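Local coordinates for probable CoA-transferase alpha subunit (Rhodococcus jostii, PDB 6COJ), which binds a spirolactone-bearing coenzyme A thioester and, as the alpha subunit of a coenzyme A transferase family enzyme, probably takes part in chemistry on such thioesters, at residues R44-A49 with V64-G69; H183-D188 with A194-D199; S216-V221 with D259-D264; A286-G291 with Q297-K302. The protein carries 1 engineered substitution. All blocks are in the same frame, centred on the assembly; numbering follows the deposited sequence.

Contact 1: residues R44-A49 with V64-G69; sequences RRKPMA and VVTYGG
Lys46 spans the contact almost alone, its ammonium group donating to the backbone carbonyl of Tyr67 with NZ and O 2.9 Å apart. The donor stands above the carbonyl plane, 46° out of it, with a C=O...N angle of 134°. NZ also lies 2.8 Å from Thr66 OG1, where the two side chains meet at about a right angle. Outside the two segments, NZ hydrogen-bonds to Gly39 O and forms a salt bridge with Asp71, whose OD2 is also hydrogen-bonded to Thr66 OG1.

The van der Waals part is slight. The chain of Lys46 bends at chi2 (-72°), then runs extended to NZ, and its CE passes 3.4 Å from Tyr67 O and, at longer range, 4.2 Å from Gly69 N. The backbones stay well apart, the closest CA pair being Lys46 and Gly69 at 8.0 Å, a gap the lysine chain spans. It joins the loop before helix 48-56 to the region following strand 62-65, both in one beta-alpha-beta unit.

An alanine here would probably cost the Tyr67 carbonyl this donor and leave Asp71 without its positive mate. All five touching residues are buried, so the ammonium charge appears to be paid for by Asp71 and two main-chain carbonyls, next to the backbone of Tyr67, whose side chain lies about 6 Å from the bound thioester.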
loop_
_atom_site.group_PDB
_atom_site.type_symbol
_atom_site.label_atom_id
_atom_site.label_comp_id
_atom_site.label_asym_id
_atom_site.label_seq_id
_atom_site.Cartn_x
_atom_site.Cartn_y
_atom_site.Cartn_z
ATOM N N ARG A 44 18.307 0.752 11.638
ATOM C CA ARG A 44 17.180 -0.086 12.046
ATOM C C ARG A 44 17.073 -1.281 11.112
ATOM O O ARG A 44 16.855 -1.116 9.905
ATOM C CB ARG A 44 15.858 0.700 12.066
ATOM C CG ARG A 44 15.953 2.036 12.786
ATOM C CD ARG A 44 14.674 2.857 12.674
ATOM N NE ARG A 44 14.922 4.263 12.986
ATOM C CZ ARG A 44 14.097 5.064 13.650
ATOM N NH1 ARG A 44 12.941 4.611 14.134
ATOM N NH2 ARG A 44 14.446 6.325 13.860
ATOM N N ARG A 45 17.209 -2.474 11.691
ATOM C CA ARG A 45 17.062 -3.768 11.010
ATOM C C ARG A 45 17.747 -3.804 9.653
ATOM O O ARG A 45 17.194 -4.254 8.648
ATOM C CB ARG A 45 15.611 -4.251 10.954
ATOM C CG ARG A 45 15.530 -5.778 11.059
ATOM C CD ARG A 45 14.089 -6.317 11.031
ATOM N NE ARG A 45 13.482 -6.027 9.730
ATOM C CZ ARG A 45 12.373 -5.322 9.525
ATOM N NH1 ARG A 45 11.643 -4.862 10.542
ATOM N NH2 ARG A 45 11.986 -5.103 8.270
ATOM N N LYS A 46 19.002 -3.348 9.641
ATOM C CA LYS A 46 19.792 -3.467 8.435
ATOM C C LYS A 46 20.359 -4.880 8.332
ATOM O O LYS A 46 20.664 -5.506 9.349
ATOM C CB LYS A 46 20.945 -2.475 8.492
ATOM C CG LYS A 46 20.490 -1.052 8.230
ATOM C CD LYS A 46 20.127 -0.877 6.780
ATOM C CE LYS A 46 19.609 0.508 6.482
ATOM N NZ LYS A 46 19.355 0.607 5.027
ATOM N N PRO A 47 20.509 -5.416 7.099
ATOM C CA PRO A 47 21.156 -6.738 6.920
ATOM C C PRO A 47 22.672 -6.617 7.037
ATOM O O PRO A 47 23.436 -6.763 6.071
ATOM C CB PRO A 47 20.691 -7.139 5.516
ATOM C CG PRO A 47 20.596 -5.829 4.793
ATOM C CD PRO A 47 20.042 -4.853 5.817
ATOM N N MET A 48 23.127 -6.325 8.259
ATOM C CA MET A 48 24.525 -5.981 8.480
ATOM C C MET A 48 25.448 -7.176 8.271
ATOM O O MET A 48 26.581 -7.002 7.800
ATOM C CB MET A 48 24.714 -5.387 9.877
ATOM C CG MET A 48 23.995 -4.075 10.122
ATOM S SD MET A 48 24.572 -2.715 9.090
ATOM C CE MET A 48 26.090 -2.300 9.947
ATOM N N ALA A 49 24.992 -8.388 8.601
ATOM C CA ALA A 49 25.794 -9.568 8.300
ATOM C C ALA A 49 25.994 -9.725 6.797
ATOM O O ALA A 49 27.098 -10.049 6.342
ATOM C CB ALA A 49 25.168 -10.817 8.926
ATOM N N VAL A 64 23.588 1.651 -5.125
ATOM C CA VAL A 64 22.866 1.263 -3.913
ATOM C C VAL A 64 21.600 2.099 -3.789
ATOM O O VAL A 64 21.642 3.327 -3.935
ATOM C CB VAL A 64 23.746 1.397 -2.656
ATOM C CG1 VAL A 64 22.964 0.963 -1.422
ATOM C CG2 VAL A 64 24.982 0.542 -2.794
ATOM N N VAL A 65 20.482 1.430 -3.510
ATOM C CA VAL A 65 19.191 2.073 -3.252
ATOM C C VAL A 65 18.835 1.757 -1.807
ATOM O O VAL A 65 18.718 0.580 -1.446
ATOM C CB VAL A 65 18.096 1.552 -4.197
ATOM C CG1 VAL A 65 16.769 2.215 -3.882
ATOM C CG2 VAL A 65 18.481 1.794 -5.651
ATOM N N THR A 66 18.676 2.787 -0.978
ATOM C CA THR A 66 18.524 2.500 0.445
ATOM C C THR A 66 17.972 3.711 1.184
ATOM O O THR A 66 18.133 4.853 0.747
ATOM C CB THR A 66 19.874 2.093 1.053
ATOM O OG1 THR A 66 19.671 1.643 2.401
ATOM C CG2 THR A 66 20.863 3.267 1.040
ATOM N N TYR A 67 17.313 3.437 2.305
ATOM C CA TYR A 67 17.143 4.422 3.367
ATOM C C TYR A 67 18.380 4.271 4.234
ATOM O O TYR A 67 18.453 3.380 5.081
ATOM C CB TYR A 67 15.874 4.134 4.154
ATOM C CG TYR A 67 14.591 4.485 3.434
ATOM C CD1 TYR A 67 14.291 5.810 3.106
ATOM C CD2 TYR A 67 13.666 3.498 3.095
ATOM C CE1 TYR A 67 13.085 6.137 2.475
ATOM C CE2 TYR A 67 12.460 3.819 2.473
ATOM C CZ TYR A 67 12.181 5.139 2.165
ATOM O OH TYR A 67 10.970 5.432 1.562
ATOM N N GLY A 68 19.371 5.129 3.997
ATOM C CA GLY A 68 20.739 4.807 4.380
ATOM C C GLY A 68 21.046 4.907 5.865
ATOM O O GLY A 68 20.532 5.755 6.592
ATOM N N GLY A 69 21.958 4.033 6.286
ATOM C CA GLY A 69 22.526 4.044 7.614
ATOM C C GLY A 69 23.947 3.516 7.568
ATOM O O GLY A 69 24.690 3.766 6.614
#

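Contact 2: residues H183-D188 with A194-D199; sequences HLNLGD and AYTGVD
Ala194 and Leu186 make the straightest bond of the contact: Ala194 N reaches Leu186 O at 2.8 Å, with an N-H...O angle of 162°. The carbonyl of Ala194 accepts from two backbone N-H groups. Asn185 N lies 3.1 Å from Ala194 O, its hydrogen bent to 135°, while Leu186 N gives a weak bond to the same oxygen at 3.3 Å. Two consecutive residues thus face a single one across the strands, the definition of a classic beta bulge, and the CA of Asn185 is only 5.1 Å from that of Tyr195. The bulge sits where the chain leaves strand 177-184 of the large parallel sheet and enters strand 186-187, which pairs antiparallel with 193-194 in a small sheet completed by strand 235-237. Leu186 and Ala194, a hydrogen-bonded pair, put their side chains on the same face, and Leu226 of helix 223-229 packs there against both.

Further along, the side chain of Asn185 crosses that of Thr196, whose CG2 comes within 4.1 Å of Asn185 CB; a chi1 of 60° sets the Thr196 hydroxyl between its backbone N and carbonyl carbon and this methyl beside the N. Leu184 CB rests as a carbon over the carbonyl oxygen of Ala194, 3.5 Å from Ala194 O. The apolar packing is made by Leu184 CD2, which touches Tyr195 CB at 3.7 Å. From CB onward Tyr195 departs, carrying its ring away from segment 183-188 until OH hydrogen-bonds to Gln233 of the second subunit, another copy of this protein.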
loop_
_atom_site.group_PDB
_atom_site.type_symbol
_atom_site.label_atom_id
_atom_site.label_comp_id
_atom_site.label_asym_id
_atom_site.label_seq_id
_atom_site.Cartn_x
_atom_site.Cartn_y
_atom_site.Cartn_z
ATOM N N HIS A 183 16.836 -8.117 6.105
ATOM C CA HIS A 183 16.952 -8.918 7.321
ATOM C C HIS A 183 15.630 -8.890 8.071
ATOM O O HIS A 183 15.082 -7.811 8.325
ATOM C CB HIS A 183 18.038 -8.366 8.250
ATOM C CG HIS A 183 18.276 -9.220 9.450
ATOM N ND1 HIS A 183 19.045 -10.365 9.397
ATOM C CD2 HIS A 183 17.840 -9.115 10.729
ATOM C CE1 HIS A 183 19.085 -10.919 10.598
ATOM N NE2 HIS A 183 18.367 -10.179 11.426
ATOM N N LEU A 184 15.140 -10.065 8.447
ATOM C CA LEU A 184 13.872 -10.192 9.152
ATOM C C LEU A 184 14.040 -11.066 10.392
ATOM O O LEU A 184 15.086 -11.678 10.625
ATOM C CB LEU A 184 12.762 -10.718 8.226
ATOM C CG LEU A 184 12.263 -9.634 7.267
ATOM C CD1 LEU A 184 11.445 -10.233 6.135
ATOM C CD2 LEU A 184 11.427 -8.586 8.019
ATOM N N ASN A 185 12.993 -11.119 11.210
ATOM C CA ASN A 185 13.145 -11.777 12.499
ATOM C C ASN A 185 12.988 -13.289 12.434
ATOM O O ASN A 185 13.590 -14.003 13.239
ATOM C CB ASN A 185 12.193 -11.172 13.533
ATOM C CG ASN A 185 12.468 -9.698 13.756
ATOM O OD1 ASN A 185 13.266 -9.319 14.637
ATOM N ND2 ASN A 185 11.836 -8.862 12.963
ATOM N N LEU A 186 12.172 -13.794 11.521
ATOM C CA LEU A 186 11.837 -15.206 11.512
ATOM C C LEU A 186 11.482 -15.586 10.089
ATOM O O LEU A 186 10.865 -14.795 9.371
ATOM C CB LEU A 186 10.617 -15.446 12.412
ATOM C CG LEU A 186 10.388 -16.850 12.947
ATOM C CD1 LEU A 186 11.578 -17.300 13.789
ATOM C CD2 LEU A 186 9.132 -16.826 13.781
ATOM N N GLY A 187 11.846 -16.794 9.687
ATOM C CA GLY A 187 11.485 -17.245 8.355
ATOM C C GLY A 187 11.662 -18.739 8.235
ATOM O O GLY A 187 12.282 -19.377 9.087
ATOM N N ASP A 188 11.119 -19.288 7.147
ATOM C CA ASP A 188 11.269 -20.701 6.831
ATOM C C ASP A 188 12.288 -20.879 5.700
ATOM O O ASP A 188 12.813 -19.903 5.147
ATOM C CB ASP A 188 9.896 -21.367 6.637
ATOM C CG ASP A 188 9.219 -21.033 5.301
ATOM O OD1 ASP A 188 9.864 -20.458 4.390
ATOM O OD2 ASP A 188 7.997 -21.291 5.216
ATOM N N ALA A 194 8.799 -13.107 8.401
ATOM C CA ALA A 194 8.027 -12.181 9.209
ATOM C C ALA A 194 8.938 -11.204 9.933
ATOM O O ALA A 194 10.092 -11.514 10.266
ATOM C CB ALA A 194 7.175 -12.908 10.249
ATOM N N TYR A 195 8.399 -10.021 10.196
ATOM C CA TYR A 195 8.975 -9.108 11.165
ATOM C C TYR A 195 8.213 -9.205 12.480
ATOM O O TYR A 195 7.027 -9.551 12.522
ATOM C CB TYR A 195 8.953 -7.661 10.657
ATOM C CG TYR A 195 7.591 -6.989 10.678
ATOM C CD1 TYR A 195 6.663 -7.228 9.673
ATOM C CD2 TYR A 195 7.242 -6.105 11.700
ATOM C CE1 TYR A 195 5.408 -6.599 9.679
ATOM C CE2 TYR A 195 6.000 -5.485 11.723
ATOM C CZ TYR A 195 5.084 -5.734 10.710
ATOM O OH TYR A 195 3.863 -5.093 10.729
ATOM N N THR A 196 8.922 -8.911 13.556
ATOM C CA THR A 196 8.354 -8.723 14.876
ATOM C C THR A 196 8.772 -7.337 15.332
ATOM O O THR A 196 9.878 -6.876 15.031
ATOM C CB THR A 196 8.864 -9.782 15.864
ATOM O OG1 THR A 196 10.289 -9.682 15.969
ATOM C CG2 THR A 196 8.505 -11.178 15.389
ATOM N N GLY A 197 7.889 -6.668 16.031
ATOM C CA GLY A 197 8.124 -5.299 16.417
ATOM C C GLY A 197 7.164 -4.369 15.700
ATOM O O GLY A 197 6.174 -4.788 15.091
ATOM N N VAL A 198 7.477 -3.077 15.773
ATOM C CA VAL A 198 6.480 -2.068 15.412
ATOM C C VAL A 198 6.496 -1.655 13.945
ATOM O O VAL A 198 5.604 -0.905 13.519
ATOM C CB VAL A 198 6.564 -0.821 16.315
ATOM C CG1 VAL A 198 6.282 -1.176 17.781
ATOM C CG2 VAL A 198 7.929 -0.122 16.144
ATOM N N ASP A 199 7.469 -2.095 13.153
ATOM C CA ASP A 199 7.548 -1.551 11.802
ATOM C C ASP A 199 8.150 -2.561 10.831
ATOM O O ASP A 199 9.279 -3.032 11.042
ATOM C CB ASP A 199 8.378 -0.261 11.804
ATOM C CG ASP A 199 8.081 0.645 10.613
ATOM O OD1 ASP A 199 7.781 0.136 9.515
ATOM O OD2 ASP A 199 8.156 1.881 10.780
#

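Contact 3: residues S216-V221 with D259-D264; sequences SVERVV and DSYGRD
Glu218 and Tyr261 meet at the exit of strand 213-217, one of the strands of the parallel sheet in this Rossmann-like domain, where the loop leading to helix 265-274 passes by. The tight part is one short hydrogen bond: Tyr261 OH donates to Glu218 OE1 at 2.6 Å, arriving on the syn side of the oxygen and 35° out of the carboxylate plane. The two side chains approach from opposite directions, and the carboxylate is turned 76° against the ring, so it stands nearly upright at the ring edge instead of lying over a face. A bend at chi2 (-68°) folds the Glu218 chain over to reach this position.

Several further bonds fix both groups. OE1 is shared with His183 NE2, OE2 accepts from Asn250 N, and Tyr261 OH itself receives Ala252 N. An alanine here would remove the whole carboxylate, and Tyr261 OH and His183 NE2 would probably lose their common acceptor, with the tyrosine ring less restrained in its place.

The looser side lies at Ser260. Its OG is 3.8 Å from Glu218 CG, a bare van der Waals touch, and lies beside the side-chain amide of Asn185; the CA atoms of Glu218 and Ser260, 8.1 Å apart, are nonetheless the nearest pair of the backbones. The three touching residues are all partly exposed, and no other protein chain of the assembly touches these segments. At the crowded end, Glu218 OE2 lies in the plane of the tyrosine ring, at its edge, 3.4 Å from Tyr261 CE2.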
loop_
_atom_site.group_PDB
_atom_site.type_symbol
_atom_site.label_atom_id
_atom_site.label_comp_id
_atom_site.label_asym_id
_atom_site.label_seq_id
_atom_site.Cartn_x
_atom_site.Cartn_y
_atom_site.Cartn_z
ATOM N N SER A 216 18.178 -12.505 5.186
ATOM C CA SER A 216 18.744 -13.109 6.378
ATOM C C SER A 216 17.708 -13.015 7.493
ATOM O O SER A 216 16.919 -12.069 7.543
ATOM C CB SER A 216 20.081 -12.453 6.755
ATOM O OG SER A 216 19.955 -11.051 6.938
ATOM N N VAL A 217 17.673 -14.029 8.359
ATOM C CA VAL A 217 16.697 -14.072 9.445
ATOM C C VAL A 217 17.407 -14.447 10.734
ATOM O O VAL A 217 18.419 -15.154 10.723
ATOM C CB VAL A 217 15.521 -15.051 9.188
ATOM C CG1 VAL A 217 14.698 -14.600 8.007
ATOM C CG2 VAL A 217 16.050 -16.460 8.968
ATOM N N GLU A 218 16.858 -13.984 11.865
ATOM C CA GLU A 218 17.421 -14.367 13.158
ATOM C C GLU A 218 17.388 -15.877 13.367
ATOM O O GLU A 218 18.295 -16.447 13.986
ATOM C CB GLU A 218 16.685 -13.688 14.314
ATOM C CG GLU A 218 16.798 -12.180 14.390
ATOM C CD GLU A 218 18.214 -11.746 14.731
ATOM O OE1 GLU A 218 18.705 -10.822 14.053
ATOM O OE2 GLU A 218 18.837 -12.357 15.622
ATOM N N ARG A 219 16.337 -16.532 12.889
ATOM C CA ARG A 219 16.161 -17.960 13.086
ATOM C C ARG A 219 15.311 -18.497 11.943
ATOM O O ARG A 219 14.326 -17.869 11.538
ATOM C CB ARG A 219 15.455 -18.239 14.419
ATOM C CG ARG A 219 15.291 -19.719 14.743
ATOM C CD ARG A 219 14.539 -19.922 16.051
ATOM N NE ARG A 219 15.191 -19.244 17.162
ATOM C CZ ARG A 219 16.065 -19.823 17.981
ATOM N NH1 ARG A 219 16.403 -21.098 17.805
ATOM N NH2 ARG A 219 16.612 -19.124 18.975
ATOM N N VAL A 220 15.698 -19.662 11.434
ATOM C CA VAL A 220 14.912 -20.401 10.459
ATOM C C VAL A 220 14.103 -21.439 11.216
ATOM O O VAL A 220 14.651 -22.183 12.043
ATOM C CB VAL A 220 15.812 -21.064 9.402
ATOM C CG1 VAL A 220 14.979 -21.961 8.492
ATOM C CG2 VAL A 220 16.508 -20.016 8.576
ATOM N N VAL A 221 12.797 -21.476 10.950
ATOM C CA VAL A 221 11.871 -22.400 11.590
ATOM C C VAL A 221 11.030 -23.059 10.502
ATOM O O VAL A 221 11.032 -22.638 9.349
ATOM C CB VAL A 221 10.966 -21.679 12.610
ATOM C CG1 VAL A 221 11.806 -21.034 13.710
ATOM C CG2 VAL A 221 10.118 -20.632 11.902
ATOM N N ASP A 259 11.574 -6.738 17.943
ATOM C CA ASP A 259 11.466 -7.420 19.232
ATOM C C ASP A 259 12.713 -8.212 19.609
ATOM O O ASP A 259 12.839 -8.621 20.772
ATOM C CB ASP A 259 10.308 -8.424 19.200
ATOM C CG ASP A 259 8.959 -7.775 19.390
ATOM O OD1 ASP A 259 8.913 -6.586 19.768
ATOM O OD2 ASP A 259 7.943 -8.466 19.162
ATOM N N SER A 260 13.617 -8.475 18.661
ATOM C CA SER A 260 14.747 -9.359 18.941
ATOM C C SER A 260 15.791 -8.677 19.813
ATOM O O SER A 260 16.308 -9.282 20.758
ATOM C CB SER A 260 15.375 -9.853 17.636
ATOM O OG SER A 260 14.445 -10.628 16.892
ATOM N N TYR A 261 16.139 -7.435 19.489
ATOM C CA TYR A 261 17.096 -6.661 20.269
ATOM C C TYR A 261 17.030 -5.211 19.818
ATOM O O TYR A 261 16.567 -4.900 18.714
ATOM C CB TYR A 261 18.538 -7.199 20.145
ATOM C CG TYR A 261 18.955 -7.598 18.738
ATOM C CD1 TYR A 261 19.494 -6.667 17.852
ATOM C CD2 TYR A 261 18.816 -8.905 18.300
ATOM C CE1 TYR A 261 19.888 -7.039 16.564
ATOM C CE2 TYR A 261 19.184 -9.286 17.012
ATOM C CZ TYR A 261 19.723 -8.351 16.151
ATOM O OH TYR A 261 20.098 -8.727 14.877
ATOM N N GLY A 262 17.494 -4.326 20.700
ATOM C CA GLY A 262 17.665 -2.929 20.366
ATOM C C GLY A 262 19.016 -2.646 19.729
ATOM O O GLY A 262 19.820 -3.540 19.462
ATOM N N ARG A 263 19.253 -1.364 19.471
ATOM C CA ARG A 263 20.516 -0.951 18.873
ATOM C C ARG A 263 21.645 -1.080 19.887
ATOM O O ARG A 263 21.482 -0.772 21.069
ATOM C CB ARG A 263 20.413 0.501 18.397
ATOM C CG ARG A 263 21.667 1.039 17.701
ATOM C CD ARG A 263 21.456 2.466 17.181
ATOM N NE ARG A 263 20.324 2.538 16.258
ATOM C CZ ARG A 263 19.158 3.111 16.537
ATOM N NH1 ARG A 263 18.964 3.695 17.712
ATOM N NH2 ARG A 263 18.187 3.110 15.635
ATOM N N ASP A 264 22.805 -1.539 19.421
ATOM C CA ASP A 264 23.999 -1.546 20.267
ATOM C C ASP A 264 24.600 -0.153 20.177
ATOM O O ASP A 264 25.460 0.121 19.338
ATOM C CB ASP A 264 24.978 -2.615 19.805
ATOM C CG ASP A 264 26.139 -2.795 20.765
ATOM O OD1 ASP A 264 26.409 -1.889 21.587
ATOM O OD2 ASP A 264 26.781 -3.860 20.701
#

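Contact 4: residues A286-G291 with Q297-K302; sequences ATYLSG and QAAVKK
An apolar helix-to-helix contact, with no hydrogen bond across it, joins the last turn of helix 278-288 to the middle of helix 293-306 near the C-terminus of the chain. Tyr288 does most of the touching. Its CE1 lies 3.6 Å from Ala299 CB, which approaches the ring obliquely, and the same CE1 is 3.7 Å from Ala299 O. At the ring edge, and in its plane, sits Val300 N, while Val300 CG2 reaches Tyr288 CD1 at 4.2 Å, the two side chains crossing at about a right angle.

The motif is an alpha-alpha (helical) hairpin, with only residues 289-292 between the helices; Leu289 is the first to leave helical angles, and it packs on helix 48-56. The small Ala299 lets the helices come close, the CA atoms of Tyr288 and Ala299 being 6.4 Å apart.

Thr287 adds a peripheral, exposed touch. With CG2 anti to the backbone N, its methyl lies 3.5 Å above one face of the Tyr288 ring, displaced toward the rim, and 4.2 Å from Ala299 CB; its OG1 turns back to Gln283 O. Phe267 meets the Tyr288 ring edge-to-face, and Tyr296 and Phe303 of helix 293-306 also pack against this tyrosine.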
loop_
_atom_site.group_PDB
_atom_site.type_symbol
_atom_site.label_atom_id
_atom_site.label_comp_id
_atom_site.label_asym_id
_atom_site.label_seq_id
_atom_site.Cartn_x
_atom_site.Cartn_y
_atom_site.Cartn_z
ATOM N N ALA A 286 40.817 -4.638 11.695
ATOM C CA ALA A 286 41.548 -5.803 12.189
ATOM C C ALA A 286 40.728 -6.581 13.211
ATOM O O ALA A 286 40.730 -7.817 13.207
ATOM C CB ALA A 286 42.890 -5.379 12.786
ATOM N N THR A 287 40.014 -5.875 14.088
ATOM C CA THR A 287 39.295 -6.547 15.165
ATOM C C THR A 287 37.949 -7.102 14.704
ATOM O O THR A 287 37.563 -8.200 15.117
ATOM C CB THR A 287 39.107 -5.596 16.351
ATOM O OG1 THR A 287 40.386 -5.197 16.857
ATOM C CG2 THR A 287 38.320 -6.273 17.471
ATOM N N TYR A 288 37.226 -6.378 13.844
ATOM C CA TYR A 288 35.831 -6.706 13.560
ATOM C C TYR A 288 35.552 -7.179 12.144
ATOM O O TYR A 288 34.617 -7.956 11.947
ATOM C CB TYR A 288 34.906 -5.521 13.893
ATOM C CG TYR A 288 35.006 -5.128 15.339
ATOM C CD1 TYR A 288 34.369 -5.878 16.321
ATOM C CD2 TYR A 288 35.795 -4.056 15.737
ATOM C CE1 TYR A 288 34.489 -5.554 17.656
ATOM C CE2 TYR A 288 35.917 -3.722 17.073
ATOM C CZ TYR A 288 35.258 -4.476 18.029
ATOM O OH TYR A 288 35.385 -4.147 19.361
ATOM N N LEU A 289 36.329 -6.745 11.150
ATOM C CA LEU A 289 35.946 -6.948 9.756
ATOM C C LEU A 289 36.943 -7.796 8.971
ATOM O O LEU A 289 36.881 -7.816 7.736
ATOM C CB LEU A 289 35.721 -5.601 9.059
ATOM C CG LEU A 289 34.749 -4.626 9.732
ATOM C CD1 LEU A 289 34.678 -3.309 8.966
ATOM C CD2 LEU A 289 33.361 -5.252 9.855
ATOM N N SER A 290 37.856 -8.505 9.636
ATOM C CA SER A 290 38.891 -9.251 8.935
ATOM C C SER A 290 38.710 -10.760 9.028
ATOM O O SER A 290 39.578 -11.510 8.561
ATOM C CB SER A 290 40.277 -8.836 9.430
ATOM O OG SER A 290 40.515 -7.470 9.146
ATOM N N GLY A 291 37.609 -11.223 9.611
ATOM C CA GLY A 291 37.314 -12.631 9.753
ATOM C C GLY A 291 35.899 -12.941 9.296
ATOM O O GLY A 291 35.340 -12.274 8.426
ATOM N N GLN A 297 30.948 -11.581 15.645
ATOM C CA GLN A 297 30.024 -11.706 16.768
ATOM C C GLN A 297 30.778 -11.932 18.072
ATOM O O GLN A 297 30.416 -11.375 19.115
ATOM C CB GLN A 297 29.033 -12.841 16.500
ATOM C CG GLN A 297 28.051 -12.565 15.363
ATOM C CD GLN A 297 27.093 -11.431 15.680
ATOM O OE1 GLN A 297 26.824 -11.144 16.846
ATOM N NE2 GLN A 297 26.546 -10.800 14.640
ATOM N N ALA A 298 31.845 -12.730 18.028
ATOM C CA ALA A 298 32.652 -12.927 19.225
ATOM C C ALA A 298 33.304 -11.622 19.667
ATOM O O ALA A 298 33.350 -11.314 20.865
ATOM C CB ALA A 298 33.716 -13.992 18.961
ATOM N N ALA A 299 33.816 -10.840 18.715
ATOM C CA ALA A 299 34.494 -9.600 19.071
ATOM C C ALA A 299 33.513 -8.572 19.609
ATOM O O ALA A 299 33.849 -7.793 20.510
ATOM C CB ALA A 299 35.229 -9.044 17.852
ATOM N N VAL A 300 32.300 -8.556 19.066
ATOM C CA VAL A 300 31.286 -7.638 19.555
ATOM C C VAL A 300 30.867 -8.003 20.972
ATOM O O VAL A 300 30.630 -7.126 21.812
ATOM C CB VAL A 300 30.113 -7.631 18.563
ATOM C CG1 VAL A 300 28.808 -7.326 19.270
ATOM C CG2 VAL A 300 30.425 -6.657 17.439
ATOM N N LYS A 301 30.770 -9.302 21.264
ATOM C CA LYS A 301 30.447 -9.724 22.620
ATOM C C LYS A 301 31.544 -9.313 23.594
ATOM O O LYS A 301 31.261 -8.846 24.702
ATOM C CB LYS A 301 30.230 -11.237 22.654
ATOM C CG LYS A 301 29.812 -11.780 24.005
ATOM C CD LYS A 301 29.802 -13.298 24.001
ATOM C CE LYS A 301 29.890 -13.854 25.417
ATOM N NZ LYS A 301 29.263 -15.199 25.532
ATOM N N LYS A 302 32.804 -9.464 23.183
ATOM C CA LYS A 302 33.923 -9.073 24.030
ATOM C C LYS A 302 33.917 -7.566 24.290
ATOM O O LYS A 302 34.161 -7.123 25.419
ATOM C CB LYS A 302 35.220 -9.541 23.366
ATOM C CG LYS A 302 36.519 -9.102 24.015
ATOM C CD LYS A 302 37.689 -9.679 23.221
ATOM C CE LYS A 302 39.032 -9.228 23.769
ATOM N NZ LYS A 302 39.253 -7.773 23.512
#

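Along the chain the four contacts follow in series, each closing before the next opens. Contacts 1, 2 and 3 share the seven-stranded parallel sheet, through strands 62-65, 177-184 and 213-217. Contacts 2 and 3 lie on neighbouring strands, their centres 7 Å apart, and are tied by His183 ND1, which bonds to Ser216 OG. Contact 1, 15 Å from each of them centre to centre, reaches contact 2 through Arg45, whose NE lies 2.8 Å from His183 O. Contact 4 stands apart in the C-terminal helices, 18 to 25 Å from the others centre to centre, meeting contact 3 only where Asp264 packs on Val300. The sheet thus joins three of the contacts, with Tyr67 of contact 1 about 6 Å from the bound thioester.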